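Long-range contact in lectin-like protein (Entamoeba histolytica HM-1:IMSS-A, PDB 5ZBT), which is of unknown function but may bind D-mannose through this legume-lectin-like domain of a longer, ERGIC-53-like membrane protein: residues A[24-36]-A[221-233]. Sequence-based numbering, arbitrary orientation.
Sequences VVDVLSFREPIEP and SYRVQSLHYYEVG
With CG set between its own backbone N and carbonyl carbon (chi1 47°), Phe-30 lays one ring face over CB of Leu-227, whose CG is turned away from its backbone N (chi1 174°). Leu-227 CB lies 4.0 Å from the centroid of the Phe-30 ring, a CH-pi contact, while CG1 of Val-224 meets the ring edge. The pair illustrates how an irregular segment can be held to a strand by one bridge plus a side-chain acceptor. Its backbones form a single antiparallel hydrogen-bonded bridge: Leu-227 N gives Phe-30 O a nearly straight 2.8 Å bond, and the return bond from Phe-30 N to Leu-227 O is weak. One step along, Ser-29 OG stands in for a backbone acceptor, taking the N-H of Tyr-229 (OG to N 2.9 Å) and donating to the syn lone pair of Asp-26 OD2 (OG to OD2 2.6 Å). Asp-26 OD1 accepts from Leu-28 N, closing an Asx turn, and from Ser-29 N, extending it to an Asx motif; Arg-31 NH1 adds a 3.0 Å salt bridge to Asp-26 OD2. The aliphatic part of Arg-31 crosses one face of His-228. A water links Glu-32 OE1 to Ser-226 OG. Leu-28 and Leu-227 both continue inward onto Leu-208 of the facing sheet. The contact thus joins the N-terminal segment of the domain to its last strand, 220-231, in the two-sheet antiparallel jelly-roll sandwich of legume-type lectins.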
loop_
_atom_site.group_PDB
_atom_site.type_symbol
_atom_site.label_atom_id
_atom_site.label_comp_id
_atom_site.label_asym_id
_atom_site.label_seq_id
_atom_site.Cartn_x
_atom_site.Cartn_y
_atom_site.Cartn_z
ATOM N N VAL A 24 13.667 -19.525 -2.227
ATOM C CA VAL A 24 13.752 -18.228 -1.558
ATOM C C VAL A 24 12.882 -18.226 -0.310
ATOM O O VAL A 24 11.800 -18.825 -0.286
ATOM C CB VAL A 24 13.344 -17.065 -2.490
ATOM N N VAL A 25 13.360 -17.528 0.721
ATOM C CA VAL A 25 12.606 -17.290 1.950
ATOM C C VAL A 25 11.782 -16.020 1.748
ATOM O O VAL A 25 12.316 -14.911 1.789
ATOM C CB VAL A 25 13.533 -17.163 3.160
ATOM C CG1 VAL A 25 12.708 -16.968 4.433
ATOM C CG2 VAL A 25 14.472 -18.380 3.262
ATOM N N ASP A 26 10.468 -16.185 1.555
ATOM C CA ASP A 26 9.534 -15.087 1.280
ATOM C C ASP A 26 9.020 -14.520 2.604
ATOM O O ASP A 26 8.242 -15.171 3.308
ATOM C CB ASP A 26 8.387 -15.602 0.410
ATOM C CG ASP A 26 7.396 -14.523 -0.001
ATOM O OD1 ASP A 26 7.432 -13.403 0.554
ATOM O OD2 ASP A 26 6.569 -14.811 -0.897
ATOM N N VAL A 27 9.428 -13.298 2.935
ATOM C CA VAL A 27 9.028 -12.680 4.192
ATOM C C VAL A 27 8.041 -11.541 3.964
ATOM O O VAL A 27 7.911 -10.654 4.813
ATOM C CB VAL A 27 10.245 -12.191 4.992
ATOM C CG1 VAL A 27 11.184 -13.353 5.319
ATOM C CG2 VAL A 27 10.962 -11.101 4.221
ATOM N N LEU A 28 7.346 -11.546 2.827
ATOM C CA LEU A 28 6.389 -10.503 2.485
ATOM C C LEU A 28 4.989 -11.031 2.223
ATOM O O LEU A 28 4.009 -10.386 2.600
ATOM C CB LEU A 28 6.868 -9.732 1.235
ATOM C CG LEU A 28 8.261 -9.114 1.260
ATOM C CD1 LEU A 28 8.584 -8.364 -0.037
ATOM C CD2 LEU A 28 8.417 -8.189 2.468
ATOM N N SER A 29 4.870 -12.175 1.559
ATOM C CA SER A 29 3.597 -12.599 1.007
ATOM C C SER A 29 2.664 -13.120 2.084
ATOM O O SER A 29 3.099 -13.756 3.045
ATOM C CB SER A 29 3.803 -13.693 -0.036
ATOM O OG SER A 29 4.497 -13.183 -1.150
ATOM N N PHE A 30 1.373 -12.831 1.920
ATOM C CA PHE A 30 0.323 -13.662 2.495
ATOM C C PHE A 30 -0.742 -13.863 1.430
ATOM O O PHE A 30 -1.289 -12.895 0.890
ATOM C CB PHE A 30 -0.271 -13.082 3.782
ATOM C CG PHE A 30 -0.635 -11.626 3.717
ATOM C CD1 PHE A 30 0.309 -10.645 4.011
ATOM C CD2 PHE A 30 -1.943 -11.240 3.466
ATOM C CE1 PHE A 30 -0.033 -9.303 3.992
ATOM C CE2 PHE A 30 -2.303 -9.899 3.451
ATOM C CZ PHE A 30 -1.346 -8.927 3.709
ATOM N N ARG A 31 -1.003 -15.118 1.113
ATOM C CA ARG A 31 -1.866 -15.513 0.016
ATOM C C ARG A 31 -3.160 -16.103 0.556
ATOM O O ARG A 31 -3.293 -16.386 1.750
ATOM C CB ARG A 31 -1.139 -16.515 -0.889
ATOM C CG ARG A 31 0.163 -15.955 -1.464
ATOM C CD ARG A 31 0.941 -16.984 -2.271
ATOM N NE ARG A 31 2.381 -16.743 -2.170
ATOM C CZ ARG A 31 3.147 -17.186 -1.171
ATOM N NH1 ARG A 31 4.447 -16.909 -1.150
ATOM N NH2 ARG A 31 2.608 -17.907 -0.190
ATOM N N GLU A 32 -4.133 -16.276 -0.363
ATOM C CA GLU A 32 -5.448 -16.861 -0.107
ATOM C C GLU A 32 -5.364 -18.382 -0.164
ATOM O O GLU A 32 -4.827 -18.930 -1.136
ATOM C CB GLU A 32 -6.468 -16.370 -1.122
ATOM C CG GLU A 32 -6.820 -14.892 -1.006
ATOM C CD GLU A 32 -8.199 -14.570 -1.594
ATOM O OE1 GLU A 32 -8.265 -13.890 -2.652
ATOM O OE2 GLU A 32 -9.216 -15.008 -1.000
ATOM N N PRO A 33 -5.882 -19.098 0.848
ATOM C CA PRO A 33 -6.559 -18.515 2.014
ATOM C C PRO A 33 -5.577 -17.998 3.078
ATOM O O PRO A 33 -4.479 -18.547 3.216
ATOM C CB PRO A 33 -7.380 -19.690 2.551
ATOM C CG PRO A 33 -6.527 -20.895 2.227
ATOM C CD PRO A 33 -5.799 -20.570 0.933
ATOM N N ILE A 34 -5.976 -16.954 3.809
ATOM C CA ILE A 34 -5.096 -16.340 4.798
ATOM C C ILE A 34 -4.885 -17.286 5.969
ATOM O O ILE A 34 -5.845 -17.734 6.606
ATOM C CB ILE A 34 -5.676 -15.015 5.305
ATOM C CG1 ILE A 34 -5.929 -14.046 4.144
ATOM C CG2 ILE A 34 -4.720 -14.406 6.324
ATOM C CD1 ILE A 34 -4.675 -13.544 3.497
ATOM N N GLU A 35 -3.629 -17.548 6.288
ATOM C CA GLU A 35 -3.265 -18.338 7.454
ATOM C C GLU A 35 -2.677 -17.391 8.493
ATOM O O GLU A 35 -1.635 -16.761 8.235
ATOM C CB GLU A 35 -2.278 -19.450 7.064
ATOM C CG GLU A 35 -1.169 -19.818 8.059
ATOM C CD GLU A 35 -0.140 -20.790 7.468
ATOM O OE1 GLU A 35 0.962 -20.338 7.057
ATOM O OE2 GLU A 35 -0.446 -22.002 7.383
ATOM N N PRO A 36 -3.342 -17.205 9.642
ATOM C CA PRO A 36 -2.926 -16.123 10.560
ATOM C C PRO A 36 -1.467 -16.150 10.987
ATOM O O PRO A 36 -0.882 -15.075 11.177
ATOM C CB PRO A 36 -3.861 -16.316 11.761
ATOM C CG PRO A 36 -5.090 -16.870 11.170
ATOM C CD PRO A 36 -4.641 -17.783 10.039
ATOM N N SER A 221 -14.378 1.010 5.354
ATOM C CA SER A 221 -13.514 0.008 5.983
ATOM C C SER A 221 -12.488 -0.491 4.967
ATOM O O SER A 221 -12.858 -0.953 3.877
ATOM C CB SER A 221 -14.336 -1.157 6.535
ATOM O OG SER A 221 -13.491 -2.123 7.132
ATOM N N TYR A 222 -11.202 -0.412 5.334
ATOM C CA TYR A 222 -10.100 -0.814 4.465
ATOM C C TYR A 222 -9.624 -2.199 4.859
ATOM O O TYR A 222 -9.395 -2.476 6.043
ATOM C CB TYR A 222 -8.945 0.185 4.522
ATOM C CG TYR A 222 -9.246 1.446 3.735
ATOM C CD1 TYR A 222 -9.142 1.468 2.346
ATOM C CD2 TYR A 222 -9.663 2.606 4.380
ATOM C CE1 TYR A 222 -9.444 2.618 1.621
ATOM C CE2 TYR A 222 -9.958 3.769 3.666
ATOM C CZ TYR A 222 -9.850 3.761 2.297
ATOM O OH TYR A 222 -10.144 4.897 1.617
ATOM N N ARG A 223 -9.544 -3.093 3.875
ATOM C CA ARG A 223 -9.155 -4.467 4.154
ATOM C C ARG A 223 -8.404 -4.992 2.943
ATOM O O ARG A 223 -8.549 -4.483 1.826
ATOM C CB ARG A 223 -10.384 -5.332 4.515
ATOM C CG ARG A 223 -11.427 -4.504 5.288
ATOM C CD ARG A 223 -12.765 -5.066 5.428
ATOM N NE ARG A 223 -13.313 -5.532 4.172
ATOM C CZ ARG A 223 -14.277 -6.435 4.138
ATOM N NH1 ARG A 223 -14.746 -6.894 5.289
ATOM N NH2 ARG A 223 -14.761 -6.872 2.985
ATOM N N VAL A 224 -7.577 -6.006 3.181
ATOM C CA VAL A 224 -6.655 -6.521 2.175
ATOM C C VAL A 224 -6.862 -8.027 2.055
ATOM O O VAL A 224 -6.811 -8.749 3.058
ATOM C CB VAL A 224 -5.198 -6.172 2.541
ATOM C CG1 VAL A 224 -4.224 -7.016 1.763
ATOM C CG2 VAL A 224 -4.957 -4.701 2.280
ATOM N N GLN A 225 -7.121 -8.495 0.832
ATOM C CA GLN A 225 -7.350 -9.917 0.612
ATOM C C GLN A 225 -6.057 -10.716 0.598
ATOM O O GLN A 225 -6.017 -11.834 1.120
ATOM C CB GLN A 225 -8.081 -10.133 -0.705
ATOM C CG GLN A 225 -9.527 -9.782 -0.648
ATOM C CD GLN A 225 -10.391 -10.932 -1.083
ATOM O OE1 GLN A 225 -10.538 -11.188 -2.284
ATOM N NE2 GLN A 225 -10.971 -11.646 -0.107
ATOM N N SER A 226 -5.011 -10.189 -0.031
ATOM C CA SER A 226 -3.768 -10.935 -0.193
ATOM C C SER A 226 -2.670 -9.994 -0.649
ATOM O O SER A 226 -2.926 -8.917 -1.199
ATOM C CB SER A 226 -3.912 -12.073 -1.205
ATOM O OG SER A 226 -4.280 -11.549 -2.460
ATOM N N LEU A 227 -1.440 -10.435 -0.423
ATOM C CA LEU A 227 -0.256 -9.744 -0.900
ATOM C C LEU A 227 0.693 -10.803 -1.444
ATOM O O LEU A 227 1.067 -11.738 -0.719
ATOM C CB LEU A 227 0.389 -8.929 0.222
ATOM C CG LEU A 227 1.721 -8.257 -0.115
ATOM C CD1 LEU A 227 1.565 -7.168 -1.200
ATOM C CD2 LEU A 227 2.292 -7.669 1.153
ATOM N N HIS A 228 1.029 -10.696 -2.731
ATOM C CA HIS A 228 1.970 -11.605 -3.374
ATOM C C HIS A 228 3.207 -10.820 -3.755
ATOM O O HIS A 228 3.102 -9.749 -4.363
ATOM C CB HIS A 228 1.409 -12.253 -4.648
ATOM C CG HIS A 228 0.253 -13.170 -4.425
ATOM N ND1 HIS A 228 -1.010 -12.713 -4.105
ATOM C CD2 HIS A 228 0.151 -14.517 -4.523
ATOM C CE1 HIS A 228 -1.832 -13.741 -3.982
ATOM N NE2 HIS A 228 -1.153 -14.846 -4.230
ATOM N N TYR A 229 4.363 -11.362 -3.408
ATOM C CA TYR A 229 5.640 -10.905 -3.922
ATOM C C TYR A 229 6.104 -11.907 -4.974
ATOM O O TYR A 229 6.092 -13.114 -4.731
ATOM C CB TYR A 229 6.654 -10.774 -2.784
ATOM C CG TYR A 229 8.086 -10.915 -3.221
ATOM C CD1 TYR A 229 8.615 -10.079 -4.193
ATOM C CD2 TYR A 229 8.915 -11.889 -2.669
ATOM C CE1 TYR A 229 9.929 -10.205 -4.616
ATOM C CE2 TYR A 229 10.237 -12.020 -3.087
ATOM C CZ TYR A 229 10.738 -11.166 -4.066
ATOM O OH TYR A 229 12.042 -11.265 -4.511
ATOM N N TYR A 230 6.463 -11.410 -6.156
ATOM C CA TYR A 230 7.004 -12.235 -7.225
ATOM C C TYR A 230 8.330 -11.653 -7.672
ATOM O O TYR A 230 8.456 -10.436 -7.850
ATOM C CB TYR A 230 6.062 -12.328 -8.426
ATOM C CG TYR A 230 4.798 -13.098 -8.144
ATOM C CD1 TYR A 230 4.836 -14.467 -7.888
ATOM C CD2 TYR A 230 3.561 -12.460 -8.133
ATOM C CE1 TYR A 230 3.670 -15.176 -7.621
ATOM C CE2 TYR A 230 2.387 -13.164 -7.867
ATOM C CZ TYR A 230 2.453 -14.514 -7.609
ATOM O OH TYR A 230 1.294 -15.207 -7.345
ATOM N N GLU A 231 9.317 -12.519 -7.842
ATOM C CA GLU A 231 10.534 -12.111 -8.518
ATOM C C GLU A 231 10.253 -11.984 -10.012
ATOM O O GLU A 231 9.645 -12.872 -10.614
ATOM C CB GLU A 231 11.643 -13.123 -8.248
ATOM C CG GLU A 231 12.893 -12.892 -9.078
ATOM C CD GLU A 231 14.128 -13.519 -8.466
ATOM O OE1 GLU A 231 14.016 -14.106 -7.363
ATOM O OE2 GLU A 231 15.215 -13.407 -9.079
ATOM N N VAL A 232 10.647 -10.862 -10.602
ATOM C CA VAL A 232 10.502 -10.669 -12.040
ATOM C C VAL A 232 11.675 -11.341 -12.739
ATOM O O VAL A 232 12.835 -11.120 -12.372
ATOM C CB VAL A 232 10.433 -9.175 -12.384
ATOM C CG1 VAL A 232 10.389 -8.974 -13.897
ATOM C CG2 VAL A 232 9.219 -8.526 -11.698
ATOM N N GLY A 233 11.377 -12.158 -13.746
ATOM C CA GLY A 233 12.364 -13.024 -14.387
ATOM C C GLY A 233 13.762 -12.481 -14.657
ATOM O O GLY A 233 13.988 -11.695 -15.585
HETATM O O HOH W 1 -5.647 -13.550 -3.825
#